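Local coordinates for putative glyoxalase superfamily protein (Ralstonia eutropha, PDB 3IUZ) that probably acts as an iron(II)-dependent dioxygenase that decarboxylates 2-oxoadipate to 2-hydroxyglutarate, as its family does, at residues A140-S145 / P202-Q207; D154-A159 / L220-E225; E16-H21 / I57-P62; G116-D121 / L323-G328; R283-G288 / T293-V298. One frame throughout, in Å; residues are numbered along the deposited sequence.

Contact 1 of 5, residues A140-S145 / P202-Q207; sequences AQFFVS and PCFERQ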
# COMPACT_ATOMS: atom_id res chain seq x y z
N ALA A 140 -8.46 -0.28 6.80
CA ALA A 140 -8.15 -0.55 5.40
C ALA A 140 -7.63 -1.95 5.22
O ALA A 140 -6.87 -2.43 6.07
CB ALA A 140 -7.07 0.41 4.88
N GLN A 141 -7.99 -2.57 4.10
CA GLN A 141 -7.43 -3.85 3.73
C GLN A 141 -6.08 -3.62 3.08
O GLN A 141 -5.77 -2.49 2.65
CB GLN A 141 -8.32 -4.60 2.78
CG GLN A 141 -9.58 -5.11 3.39
CD GLN A 141 -10.36 -5.95 2.39
OE1 GLN A 141 -10.12 -7.16 2.23
NE2 GLN A 141 -11.27 -5.31 1.67
N PHE A 142 -5.28 -4.68 3.01
CA PHE A 142 -4.07 -4.71 2.21
C PHE A 142 -4.32 -5.65 1.06
O PHE A 142 -4.82 -6.80 1.25
CB PHE A 142 -2.88 -5.22 3.00
CG PHE A 142 -2.24 -4.18 3.86
CD1 PHE A 142 -2.79 -3.83 5.08
CD2 PHE A 142 -1.11 -3.51 3.41
CE1 PHE A 142 -2.20 -2.84 5.87
CE2 PHE A 142 -0.52 -2.53 4.18
CZ PHE A 142 -1.03 -2.18 5.40
N PHE A 143 -3.96 -5.21 -0.15
CA PHE A 143 -4.02 -6.09 -1.31
C PHE A 143 -2.57 -6.33 -1.70
O PHE A 143 -1.87 -5.38 -1.99
CB PHE A 143 -4.85 -5.47 -2.44
CG PHE A 143 -5.20 -6.46 -3.51
CD1 PHE A 143 -4.29 -6.78 -4.51
CD2 PHE A 143 -6.42 -7.10 -3.51
CE1 PHE A 143 -4.61 -7.69 -5.50
CE2 PHE A 143 -6.74 -8.01 -4.50
CZ PHE A 143 -5.84 -8.32 -5.48
N VAL A 144 -2.11 -7.57 -1.59
CA VAL A 144 -0.72 -7.87 -1.85
C VAL A 144 -0.65 -8.79 -3.02
O VAL A 144 -1.23 -9.89 -3.00
CB VAL A 144 -0.04 -8.56 -0.64
CG1 VAL A 144 1.47 -8.80 -0.97
CG2 VAL A 144 -0.24 -7.66 0.63
N SER A 145 0.05 -8.34 -4.04
CA SER A 145 0.27 -9.11 -5.24
C SER A 145 1.68 -9.65 -5.33
O SER A 145 2.63 -9.03 -4.83
CB SER A 145 -0.04 -8.25 -6.46
OG SER A 145 -1.44 -8.07 -6.54
N PRO A 202 9.28 1.98 6.58
CA PRO A 202 10.30 1.75 5.55
C PRO A 202 10.27 0.40 4.84
O PRO A 202 10.99 0.23 3.85
CB PRO A 202 11.63 1.98 6.31
CG PRO A 202 11.25 2.91 7.42
CD PRO A 202 9.91 2.32 7.86
N CYS A 203 9.43 -0.55 5.29
CA CYS A 203 9.26 -1.81 4.56
C CYS A 203 8.46 -1.61 3.28
O CYS A 203 8.55 -2.42 2.32
CB CYS A 203 8.53 -2.86 5.43
SG CYS A 203 9.39 -3.27 6.99
N PHE A 204 7.61 -0.57 3.26
CA PHE A 204 6.75 -0.26 2.13
C PHE A 204 7.47 0.69 1.18
O PHE A 204 7.00 1.82 0.90
CB PHE A 204 5.40 0.29 2.61
CG PHE A 204 4.69 -0.65 3.51
CD1 PHE A 204 4.98 -0.68 4.87
CD2 PHE A 204 3.75 -1.55 3.01
CE1 PHE A 204 4.37 -1.56 5.71
CE2 PHE A 204 3.11 -2.42 3.87
CZ PHE A 204 3.40 -2.44 5.19
N GLU A 205 8.56 0.15 0.64
CA GLU A 205 9.49 0.90 -0.20
C GLU A 205 10.32 -0.07 -1.06
O GLU A 205 10.20 -1.29 -0.95
CB GLU A 205 10.42 1.74 0.68
CG GLU A 205 9.76 2.80 1.55
CD GLU A 205 8.97 3.84 0.77
OE1 GLU A 205 9.12 3.96 -0.47
OE2 GLU A 205 8.19 4.57 1.43
N ARG A 206 11.16 0.48 -1.93
CA ARG A 206 12.04 -0.31 -2.79
C ARG A 206 13.22 -0.79 -1.95
O ARG A 206 13.95 0.01 -1.44
CB ARG A 206 12.55 0.56 -3.95
CG ARG A 206 13.20 -0.19 -5.14
CD ARG A 206 14.11 0.73 -5.97
NE ARG A 206 15.35 0.99 -5.25
CZ ARG A 206 16.16 2.02 -5.47
NH1 ARG A 206 15.90 2.89 -6.43
NH2 ARG A 206 17.25 2.16 -4.71
N GLN A 207 13.39 -2.11 -1.84
CA GLN A 207 14.46 -2.72 -1.05
C GLN A 207 15.71 -3.09 -1.84
O GLN A 207 16.77 -3.36 -1.25
CB GLN A 207 13.91 -3.97 -0.40
CG GLN A 207 12.68 -3.68 0.48
CD GLN A 207 12.92 -2.60 1.47
OE1 GLN A 207 14.01 -2.48 2.02
NE2 GLN A 207 11.89 -1.83 1.78

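Contact 2 of 5, residues D154-A159 / L220-E225; sequences DAFREA and LRESAE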
# COMPACT_ATOMS: atom_id res chain seq x y z
N ASP A 154 14.30 -16.09 -21.08
CA ASP A 154 15.53 -16.26 -20.36
C ASP A 154 16.08 -14.92 -19.98
O ASP A 154 16.51 -14.71 -18.85
CB ASP A 154 16.59 -16.99 -21.19
CG ASP A 154 16.33 -18.48 -21.32
OD1 ASP A 154 15.42 -19.03 -20.67
OD2 ASP A 154 17.04 -19.10 -22.14
N ALA A 155 16.09 -14.02 -20.95
CA ALA A 155 16.68 -12.71 -20.73
C ALA A 155 15.94 -11.97 -19.59
O ALA A 155 16.53 -11.31 -18.74
CB ALA A 155 16.67 -11.87 -22.06
N PHE A 156 14.64 -12.08 -19.63
CA PHE A 156 13.78 -11.45 -18.63
C PHE A 156 14.06 -12.02 -17.23
O PHE A 156 14.27 -11.27 -16.28
CB PHE A 156 12.35 -11.70 -19.02
CG PHE A 156 11.34 -11.10 -18.10
CD1 PHE A 156 10.96 -11.76 -16.95
CD2 PHE A 156 10.68 -9.91 -18.44
CE1 PHE A 156 10.00 -11.24 -16.10
CE2 PHE A 156 9.69 -9.40 -17.60
CZ PHE A 156 9.35 -10.07 -16.44
N ARG A 157 14.09 -13.34 -17.12
CA ARG A 157 14.32 -13.95 -15.80
C ARG A 157 15.70 -13.61 -15.22
O ARG A 157 15.82 -13.39 -14.02
CB ARG A 157 14.03 -15.46 -15.84
CG ARG A 157 12.52 -15.70 -16.06
CD ARG A 157 12.01 -17.12 -16.36
NE ARG A 157 13.09 -18.02 -16.46
CZ ARG A 157 13.62 -18.46 -17.59
NH1 ARG A 157 13.12 -18.17 -18.78
NH2 ARG A 157 14.64 -19.25 -17.48
N GLU A 158 16.72 -13.51 -16.07
CA GLU A 158 18.04 -13.01 -15.64
C GLU A 158 17.98 -11.56 -15.19
O GLU A 158 18.65 -11.17 -14.24
CB GLU A 158 19.03 -13.11 -16.79
CG GLU A 158 19.38 -14.53 -17.17
CD GLU A 158 19.97 -14.63 -18.58
OE1 GLU A 158 20.39 -13.56 -19.14
OE2 GLU A 158 20.01 -15.77 -19.10
N ALA A 159 17.20 -10.76 -15.91
CA ALA A 159 17.01 -9.36 -15.55
C ALA A 159 16.34 -9.25 -14.17
O ALA A 159 16.79 -8.46 -13.34
CB ALA A 159 16.20 -8.65 -16.59
N LEU A 220 10.52 -4.36 -19.28
CA LEU A 220 9.39 -3.62 -19.82
C LEU A 220 8.87 -4.19 -21.13
O LEU A 220 7.68 -4.09 -21.40
CB LEU A 220 9.76 -2.15 -19.97
CG LEU A 220 8.68 -1.16 -20.37
CD1 LEU A 220 7.42 -1.23 -19.49
CD2 LEU A 220 9.31 0.26 -20.41
N ARG A 221 9.73 -4.81 -21.91
CA ARG A 221 9.30 -5.43 -23.15
C ARG A 221 8.31 -6.59 -22.95
O ARG A 221 7.53 -6.90 -23.84
CB ARG A 221 10.49 -5.90 -23.95
CG ARG A 221 11.47 -4.77 -24.20
CD ARG A 221 12.26 -4.85 -25.48
NE ARG A 221 13.22 -3.74 -25.44
CZ ARG A 221 14.45 -3.83 -24.92
NH1 ARG A 221 14.92 -4.98 -24.42
NH2 ARG A 221 15.22 -2.74 -24.90
N GLU A 222 8.34 -7.25 -21.80
CA GLU A 222 7.45 -8.38 -21.57
C GLU A 222 6.40 -8.16 -20.50
O GLU A 222 5.35 -8.80 -20.52
CB GLU A 222 8.24 -9.66 -21.30
CG GLU A 222 9.35 -9.90 -22.33
CD GLU A 222 10.16 -11.10 -22.05
OE1 GLU A 222 9.58 -12.12 -21.63
OE2 GLU A 222 11.40 -11.03 -22.28
N SER A 223 6.64 -7.21 -19.61
CA SER A 223 5.75 -6.98 -18.47
C SER A 223 5.87 -5.55 -17.98
O SER A 223 6.86 -5.20 -17.38
CB SER A 223 6.13 -7.91 -17.29
OG SER A 223 5.32 -7.62 -16.16
N ALA A 224 4.81 -4.76 -18.13
CA ALA A 224 4.72 -3.43 -17.53
C ALA A 224 4.76 -3.53 -15.98
O ALA A 224 5.33 -2.68 -15.28
CB ALA A 224 3.42 -2.73 -18.02
N GLU A 225 4.18 -4.60 -15.45
CA GLU A 225 4.03 -4.74 -14.00
C GLU A 225 5.38 -4.97 -13.36
O GLU A 225 5.69 -4.36 -12.34
CB GLU A 225 3.10 -5.91 -13.72
CG GLU A 225 1.66 -5.57 -13.99
CD GLU A 225 1.32 -5.54 -15.48
OE1 GLU A 225 1.96 -6.21 -16.33
OE2 GLU A 225 0.39 -4.80 -15.79

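Contact 3 of 5, residues E16-H21 / I57-P62; sequences ESRTRH and ILDRVP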
# COMPACT_ATOMS: atom_id res chain seq x y z
N GLU A 16 3.04 17.30 14.42
CA GLU A 16 1.70 17.81 14.77
C GLU A 16 0.90 18.29 13.59
O GLU A 16 -0.27 17.95 13.46
CB GLU A 16 1.75 18.89 15.85
CG GLU A 16 1.92 18.29 17.23
N SER A 17 1.54 19.03 12.71
CA SER A 17 0.83 19.70 11.65
C SER A 17 0.25 18.71 10.63
O SER A 17 -0.94 18.74 10.29
CB SER A 17 1.79 20.71 10.98
OG SER A 17 1.40 21.00 9.65
N ARG A 18 1.10 17.80 10.18
CA ARG A 18 0.72 16.78 9.21
C ARG A 18 -0.36 15.87 9.84
O ARG A 18 -1.27 15.44 9.17
CB ARG A 18 1.96 15.99 8.81
CG ARG A 18 2.24 15.86 7.32
CD ARG A 18 1.10 15.11 6.68
NE ARG A 18 1.43 14.32 5.47
CZ ARG A 18 0.79 14.43 4.30
NH1 ARG A 18 -0.17 15.36 4.15
NH2 ARG A 18 1.08 13.62 3.27
N THR A 19 -0.25 15.60 11.14
CA THR A 19 -1.24 14.77 11.85
C THR A 19 -2.58 15.44 11.92
O THR A 19 -3.61 14.81 11.69
CB THR A 19 -0.72 14.43 13.25
OG1 THR A 19 0.41 13.56 13.07
CG2 THR A 19 -1.80 13.78 14.15
N ARG A 20 -2.57 16.73 12.26
CA ARG A 20 -3.78 17.52 12.25
C ARG A 20 -4.49 17.44 10.91
O ARG A 20 -5.66 17.20 10.89
CB ARG A 20 -3.50 18.99 12.65
CG ARG A 20 -3.60 19.21 14.16
CD ARG A 20 -3.62 20.71 14.59
NE ARG A 20 -2.27 21.31 14.57
CZ ARG A 20 -1.76 22.06 13.59
NH1 ARG A 20 -2.45 22.35 12.48
NH2 ARG A 20 -0.52 22.53 13.70
N HIS A 21 -3.77 17.60 9.81
CA HIS A 21 -4.40 17.54 8.48
C HIS A 21 -4.96 16.14 8.23
O HIS A 21 -6.09 15.96 7.79
CB HIS A 21 -3.36 17.87 7.40
CG HIS A 21 -3.81 17.59 5.99
ND1 HIS A 21 -4.78 18.34 5.35
CD2 HIS A 21 -3.37 16.69 5.08
CE1 HIS A 21 -4.96 17.87 4.13
NE2 HIS A 21 -4.10 16.89 3.93
N ILE A 57 1.60 7.97 0.52
CA ILE A 57 1.06 7.94 -0.86
C ILE A 57 0.78 9.34 -1.35
O ILE A 57 1.17 9.70 -2.46
CB ILE A 57 -0.23 7.11 -1.05
CG1 ILE A 57 0.09 5.81 -1.77
CG2 ILE A 57 -1.31 7.86 -1.92
CD1 ILE A 57 0.77 5.97 -3.07
N LEU A 58 0.10 10.13 -0.53
CA LEU A 58 -0.22 11.50 -0.89
C LEU A 58 1.04 12.32 -1.22
O LEU A 58 0.99 13.19 -2.10
CB LEU A 58 -1.03 12.18 0.22
CG LEU A 58 -2.44 11.62 0.47
CD1 LEU A 58 -3.12 12.52 1.51
CD2 LEU A 58 -3.29 11.51 -0.84
N ASP A 59 2.15 12.05 -0.51
CA ASP A 59 3.39 12.78 -0.76
C ASP A 59 3.93 12.51 -2.17
O ASP A 59 4.72 13.28 -2.67
CB ASP A 59 4.49 12.35 0.21
CG ASP A 59 4.23 12.78 1.66
OD1 ASP A 59 3.43 13.69 1.89
OD2 ASP A 59 4.87 12.19 2.56
N ARG A 60 3.58 11.38 -2.79
CA ARG A 60 4.13 11.10 -4.12
C ARG A 60 3.09 10.83 -5.21
O ARG A 60 3.43 10.38 -6.33
CB ARG A 60 5.10 9.95 -4.05
CG ARG A 60 4.48 8.62 -3.80
CD ARG A 60 5.57 7.58 -3.68
NE ARG A 60 4.95 6.28 -3.57
CZ ARG A 60 4.42 5.83 -2.45
NH1 ARG A 60 4.50 6.59 -1.34
NH2 ARG A 60 3.81 4.64 -2.41
N VAL A 61 1.83 11.13 -4.88
CA VAL A 61 0.71 11.01 -5.82
C VAL A 61 -0.03 12.37 -5.81
O VAL A 61 -1.03 12.55 -5.15
CB VAL A 61 -0.18 9.86 -5.45
CG1 VAL A 61 -1.35 9.70 -6.53
CG2 VAL A 61 0.63 8.57 -5.34
N PRO A 62 0.54 13.37 -6.54
CA PRO A 62 0.01 14.70 -6.55
C PRO A 62 -1.46 14.83 -6.97
O PRO A 62 -2.14 15.67 -6.47
CB PRO A 62 0.97 15.45 -7.48
CG PRO A 62 1.77 14.46 -8.13
CD PRO A 62 1.82 13.28 -7.26

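Contact 4 of 5, residues G116-D121 / L323-G328; sequences GNYPLD and LGFDAG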
# COMPACT_ATOMS: atom_id res chain seq x y z
N GLY A 116 -9.16 -13.14 0.74
CA GLY A 116 -9.53 -13.40 -0.65
C GLY A 116 -8.30 -13.74 -1.47
O GLY A 116 -7.21 -13.22 -1.21
N ASN A 117 -8.51 -14.62 -2.44
CA ASN A 117 -7.47 -15.06 -3.35
C ASN A 117 -7.91 -14.70 -4.76
O ASN A 117 -9.00 -15.10 -5.20
CB ASN A 117 -7.26 -16.56 -3.24
CG ASN A 117 -6.14 -17.06 -4.13
OD1 ASN A 117 -4.98 -16.71 -3.94
ND2 ASN A 117 -6.49 -17.87 -5.11
N TYR A 118 -7.08 -13.92 -5.45
CA TYR A 118 -7.44 -13.41 -6.76
C TYR A 118 -6.33 -13.64 -7.78
O TYR A 118 -5.44 -12.82 -7.89
CB TYR A 118 -7.69 -11.91 -6.65
CG TYR A 118 -8.73 -11.60 -5.63
CD1 TYR A 118 -10.08 -11.78 -5.92
CD2 TYR A 118 -8.38 -11.22 -4.33
CE1 TYR A 118 -11.04 -11.55 -4.97
CE2 TYR A 118 -9.33 -10.97 -3.37
CZ TYR A 118 -10.67 -11.13 -3.70
OH TYR A 118 -11.63 -10.88 -2.77
N PRO A 119 -6.41 -14.73 -8.55
CA PRO A 119 -5.41 -14.97 -9.62
C PRO A 119 -5.51 -13.88 -10.69
O PRO A 119 -6.61 -13.42 -10.97
CB PRO A 119 -5.78 -16.35 -10.19
CG PRO A 119 -6.87 -16.88 -9.31
CD PRO A 119 -7.47 -15.75 -8.54
N LEU A 120 -4.37 -13.43 -11.20
CA LEU A 120 -4.30 -12.32 -12.15
C LEU A 120 -3.41 -12.84 -13.29
O LEU A 120 -2.33 -12.30 -13.58
CB LEU A 120 -3.71 -11.07 -11.48
CG LEU A 120 -4.42 -10.55 -10.23
CD1 LEU A 120 -3.57 -9.55 -9.47
CD2 LEU A 120 -5.79 -9.94 -10.61
N ASP A 121 -3.84 -13.94 -13.87
CA ASP A 121 -3.03 -14.70 -14.80
C ASP A 121 -2.61 -13.90 -16.03
O ASP A 121 -1.50 -14.08 -16.56
CB ASP A 121 -3.82 -15.93 -15.22
CG ASP A 121 -4.09 -16.86 -14.04
OD1 ASP A 121 -3.25 -16.90 -13.09
OD2 ASP A 121 -5.17 -17.51 -14.03
N LEU A 323 -16.50 -6.95 0.77
CA LEU A 323 -15.09 -6.61 0.88
C LEU A 323 -14.25 -7.28 -0.22
O LEU A 323 -13.02 -7.23 -0.19
CB LEU A 323 -14.53 -6.99 2.27
CG LEU A 323 -15.08 -6.22 3.47
CD1 LEU A 323 -14.54 -6.87 4.75
CD2 LEU A 323 -14.79 -4.64 3.45
N GLY A 324 -14.91 -7.85 -1.22
CA GLY A 324 -14.20 -8.64 -2.22
C GLY A 324 -13.47 -7.75 -3.22
O GLY A 324 -13.71 -6.53 -3.31
N PHE A 325 -12.60 -8.38 -3.98
CA PHE A 325 -11.94 -7.75 -5.12
C PHE A 325 -12.21 -8.57 -6.38
O PHE A 325 -11.42 -8.52 -7.33
CB PHE A 325 -10.44 -7.63 -4.86
CG PHE A 325 -10.09 -6.77 -3.68
CD1 PHE A 325 -10.19 -7.26 -2.37
CD2 PHE A 325 -9.70 -5.45 -3.85
CE1 PHE A 325 -9.88 -6.46 -1.29
CE2 PHE A 325 -9.36 -4.66 -2.74
CZ PHE A 325 -9.45 -5.17 -1.47
N ASP A 326 -13.31 -9.34 -6.35
CA ASP A 326 -13.73 -10.24 -7.43
C ASP A 326 -13.45 -9.65 -8.82
O ASP A 326 -13.65 -8.42 -9.09
CB ASP A 326 -15.26 -10.58 -7.37
CG ASP A 326 -15.72 -11.22 -6.04
OD1 ASP A 326 -14.88 -11.63 -5.21
OD2 ASP A 326 -16.96 -11.31 -5.83
N ALA A 327 -13.02 -10.56 -9.71
CA ALA A 327 -12.98 -10.29 -11.15
C ALA A 327 -14.37 -9.98 -11.74
O ALA A 327 -15.43 -10.26 -11.12
CB ALA A 327 -12.33 -11.48 -11.89
N GLY A 328 -14.35 -9.39 -12.94
CA GLY A 328 -15.56 -9.11 -13.73
C GLY A 328 -15.31 -9.04 -15.23
O GLY A 328 -14.20 -8.72 -15.67

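Contact 5 of 5, residues R283-G288 / T293-V298; sequences RRQFIG and TVERDV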
# COMPACT_ATOMS: atom_id res chain seq x y z
N ARG A 283 10.22 10.60 -11.26
CA ARG A 283 11.57 10.62 -11.79
C ARG A 283 12.38 9.58 -10.98
O ARG A 283 12.35 9.57 -9.75
CB ARG A 283 12.12 12.03 -11.62
CG ARG A 283 13.39 12.32 -12.29
CD ARG A 283 13.21 12.81 -13.69
NE ARG A 283 14.49 13.16 -14.29
CZ ARG A 283 14.77 13.10 -15.59
NH1 ARG A 283 13.87 12.68 -16.48
NH2 ARG A 283 15.98 13.45 -16.00
N ARG A 284 13.06 8.71 -11.69
CA ARG A 284 13.79 7.61 -11.09
C ARG A 284 15.17 7.48 -11.71
O ARG A 284 15.40 7.83 -12.88
CB ARG A 284 13.03 6.29 -11.28
CG ARG A 284 11.69 6.21 -10.57
CD ARG A 284 11.85 6.16 -9.02
NE ARG A 284 10.54 6.12 -8.36
CZ ARG A 284 10.01 7.10 -7.64
NH1 ARG A 284 10.68 8.22 -7.46
NH2 ARG A 284 8.82 6.98 -7.10
N GLN A 285 16.08 6.93 -10.90
CA GLN A 285 17.43 6.69 -11.33
C GLN A 285 17.64 5.27 -11.84
O GLN A 285 17.02 4.33 -11.39
CB GLN A 285 18.40 6.96 -10.19
CG GLN A 285 18.42 8.42 -9.77
CD GLN A 285 19.28 8.66 -8.56
OE1 GLN A 285 19.28 7.89 -7.60
NE2 GLN A 285 20.00 9.75 -8.59
N PHE A 286 18.54 5.15 -12.78
CA PHE A 286 18.95 3.90 -13.36
C PHE A 286 20.46 3.90 -13.64
O PHE A 286 21.08 4.94 -13.76
CB PHE A 286 18.28 3.66 -14.70
CG PHE A 286 16.80 3.62 -14.63
CD1 PHE A 286 16.06 4.79 -14.65
CD2 PHE A 286 16.12 2.40 -14.56
CE1 PHE A 286 14.66 4.75 -14.61
CE2 PHE A 286 14.76 2.36 -14.52
CZ PHE A 286 14.01 3.55 -14.55
N ILE A 287 21.02 2.71 -13.77
CA ILE A 287 22.44 2.58 -14.10
C ILE A 287 22.57 2.40 -15.59
O ILE A 287 21.98 1.48 -16.20
CB ILE A 287 23.13 1.43 -13.36
CG1 ILE A 287 22.91 1.58 -11.85
CG2 ILE A 287 24.64 1.35 -13.76
CD1 ILE A 287 23.47 2.84 -11.19
N GLY A 288 23.34 3.31 -16.17
CA GLY A 288 23.59 3.32 -17.61
C GLY A 288 24.62 2.32 -18.09
O GLY A 288 25.25 1.64 -17.30
N THR A 293 24.89 7.04 -13.59
CA THR A 293 23.52 7.19 -13.14
C THR A 293 22.80 8.05 -14.13
O THR A 293 23.27 9.15 -14.44
CB THR A 293 23.39 7.86 -11.78
OG1 THR A 293 24.09 7.07 -10.82
CG2 THR A 293 21.92 7.93 -11.32
N VAL A 294 21.70 7.53 -14.67
CA VAL A 294 20.85 8.28 -15.60
C VAL A 294 19.44 8.33 -15.00
O VAL A 294 19.13 7.62 -14.07
CB VAL A 294 20.81 7.65 -16.99
CG1 VAL A 294 22.25 7.49 -17.57
CG2 VAL A 294 20.09 6.34 -16.95
N GLU A 295 18.59 9.19 -15.50
CA GLU A 295 17.26 9.34 -14.93
C GLU A 295 16.23 9.17 -16.01
O GLU A 295 16.47 9.53 -17.14
CB GLU A 295 17.11 10.71 -14.28
CG GLU A 295 18.02 10.92 -13.07
CD GLU A 295 17.61 12.09 -12.22
OE1 GLU A 295 16.91 13.00 -12.73
OE2 GLU A 295 17.94 12.09 -11.02
N ARG A 296 15.07 8.67 -15.65
CA ARG A 296 13.95 8.60 -16.56
C ARG A 296 12.68 8.88 -15.78
O ARG A 296 12.61 8.68 -14.56
CB ARG A 296 13.85 7.21 -17.18
CG ARG A 296 14.93 6.87 -18.15
CD ARG A 296 14.67 7.58 -19.48
NE ARG A 296 15.50 7.04 -20.52
CZ ARG A 296 16.80 7.26 -20.65
NH1 ARG A 296 17.47 8.02 -19.77
NH2 ARG A 296 17.45 6.71 -21.66
N ASP A 297 11.66 9.32 -16.51
CA ASP A 297 10.33 9.56 -15.97
C ASP A 297 9.50 8.31 -16.22
O ASP A 297 9.39 7.84 -17.35
CB ASP A 297 9.69 10.76 -16.66
CG ASP A 297 10.55 12.02 -16.53
OD1 ASP A 297 10.57 12.61 -15.43
OD2 ASP A 297 11.19 12.39 -17.52
N VAL A 298 8.96 7.73 -15.14
CA VAL A 298 8.30 6.44 -15.30
C VAL A 298 6.98 6.53 -14.52
O VAL A 298 6.82 7.44 -13.72
CB VAL A 298 9.19 5.29 -14.74
CG1 VAL A 298 10.45 5.12 -15.54
CG2 VAL A 298 9.50 5.48 -13.21

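Contact 1 of 5, residues A140-S145 / P202-Q207
Phe-142 belongs to an extended strand, 141-145, whereas Phe-204 is the centre of an inverse gamma turn directly after the short 3-10 segment 202-203, and their CA atoms stand 11.7 Å apart, a gap that the two side chains alone bridge. The side chains cross at about a right angle and meet near their far ends, CE2 of Phe-142 lying 3.6 Å from CE2 of Phe-204. With planes at 37° and centroids 5.9 Å apart, the rings are neither stacked nor edge-to-face. Strand 141-147 is the last of a beta-alpha-beta-beta-beta module characteristic of the glyoxalase superfamily, pairing with strands 80-87 and 125-132. Phe-204 thus brings the loop after helix 190-200 onto the Phe-142 side of this sheet, where the contact is buried: Tyr-112 meets Phe-142 edge-to-face and the ring of Phe-103 meets Phe-204. Beyond Phe-204 the loop is tied by Gln-207, whose NE2 donates to Pro-202 O at 3.1 Å on a lone pair in the carbonyl plane.

Contact 2 of 5, residues D154-A159 / L220-E225
Phe-156 of helix 154-164 reaches across to Glu-222 and Ser-223, at the bend between helices 213-222 and 224-232. The close packing is all around this one ring. Its CG is anti to the backbone N (chi1 -179°), which carries the ring out from the helix and alongside the Glu-222 chain; the two slide past each other in opposite directions. CD2 of Phe-156 lies 3.8 Å from CB of Glu-222, and CE2 of Phe-156 is 3.9 Å from CB of Ser-223. The ring packs one helix against the junction of two others, on the flank of the sheet: Leu-219, Met-226 and Phe-147 of strand 141-147 also touch it, and Phe-152 stacks on it. Ser-223 is the N-cap of the second helix, its OG bonded to Met-226 N. Toward the outside the fit turns polar. The Glu-222 carboxylate, tilted 43° to the ring, brings OE2 to 3.5 Å from Phe-156 CB, and OE2 is bonded to Ser-153 OG, which also takes Phe-156 N. Farther out, exposed Asp-154 and partly exposed Arg-157 form a salt bridge, with NH1 of Arg-157 3.1 Å from OD1 of Asp-154 and NH2 turned to the same oxygen; NH1 also bonds to Phe-152 O.

Contact 3 of 5, residues E16-H21 / I57-P62
The guanidinium of Arg-18 and the carboxylate of Asp-59 lie in nearly parallel planes, 14° apart, yet OD1 comes to the guanidinium obliquely, neither over a face nor at an edge. CB of Leu-58 also approaches obliquely, 4.0 Å from NH2 of Arg-18. The two charged side chains come from opposite directions and span a gap of 11.1 Å between CA of Arg-18 and CA of Asp-59. Arg-18 does so with a chain bent at chi2 (-63°), using NH2 alone: this nitrogen sits 2.7 Å from OD1 of Asp-59. The same NH2 makes a weak hydrogen bond to Ala-55 O, one turn earlier on helix 42-60. The salt bridge therefore fastens helix 16-25 to the C-terminal end of helix 42-60 by a single long arm, with Leu-58 CB the one apolar group of the two segments beside it. Because Asp-59 is exposed, water probably screens the pair, and its electrostatic gain is likely modest.

Contact 4 of 5, residues G116-D121 / L323-G328
Gly-324 begins the contact, its CA 3.5 Å from OH of Tyr-118. Phe-325 carries most of it. Its backbone N donates to Tyr-118 OH at 2.9 Å and 159°, a fairly straight bond that uses the phenol oxygen as acceptor. Its CB lies over one face of the tyrosine ring in a CH-pi contact, 3.8 Å from the ring centroid. From CB the phenylalanine ring turns away, CG anti to the carbonyl carbon (chi1 -62°), and presents its edge to the same face: an offset edge-to-face pair with planes at 71°. At Asp-326, N comes obliquely to the ring, 3.5 Å from CE1 of Tyr-118, while OD1 lies in the plane of that ring at its edge, 3.8 Å from CE1. Tyr-118 projects from strand 112-120, which pairs with strand 125-132. The C-terminal loop is thereby laid across one face of the sheet, over strands 112-120, 125-132, 141-147 and 80-87, the Phe-325 ring wedged against His-82, Phe-143 and Ser-129 and joined to Arg-308 by a cation-pi contact.

Contact 5 of 5, residues R283-G288 / T293-V298
Arg-283 faces Asp-297 in a non-hydrogen-bonded pair of an antiparallel beta hairpin, and its side chain folds over the partner strand. CB is 4.2 Å from OD1 of Asp-297. CG, anti to the backbone N (chi1 -170°), meets Glu-295 OE1 at 3.6 Å, and the bend at chi2 (89°) sets CD 3.2 Å from OD1 of Asp-297. NE donates to Glu-295 OE1 at 2.9 Å, reaching it from outside the carboxylate plane. NH1 makes a weak bond of 2.9 Å to Asp-297 OD2, and NH2 rests 3.4 Å from CB of Glu-295, which lies over one guanidinium face. Both charged bonds are salt bridges, a network of three residues. On the other face Phe-286 CE1 packs 3.6 Å from CB of Arg-296, and Arg-284 CG touches Val-298. Between the faces, backbone bonds join Arg-284 with Arg-296 and Phe-286 with Val-294. Phe-286 and Val-298, buried on this second face, pack against helices 213-222 and 224-232, where Tyr-216 and Thr-231 meet them and Glu-232 forms a salt bridge with Arg-284.

Contacts 1, 4 and 5 reach the central mixed sheet, and contacts 2 and 3 lie on opposite sides of the chain's centre, their centres about 34 Å apart. Contact 1, its centre about 4 Å from that of the chain, touches contact 4, where Gln-141 NE2 bonds to Leu-323 O and Phe-143 packs on Tyr-118 and Phe-325, so strand 141-147 carries contact 1 on one face and meets contact 4 on the other. Along the chain contact 3 closes first; contact 4 then spans contacts 1, 2 and 5. Contacts 1 and 2 alternate, strand 141-147 leading into helix 154-164. Helices 213-222 and 224-232 hold one segment of contact 2 and pack on the hairpin of contact 5.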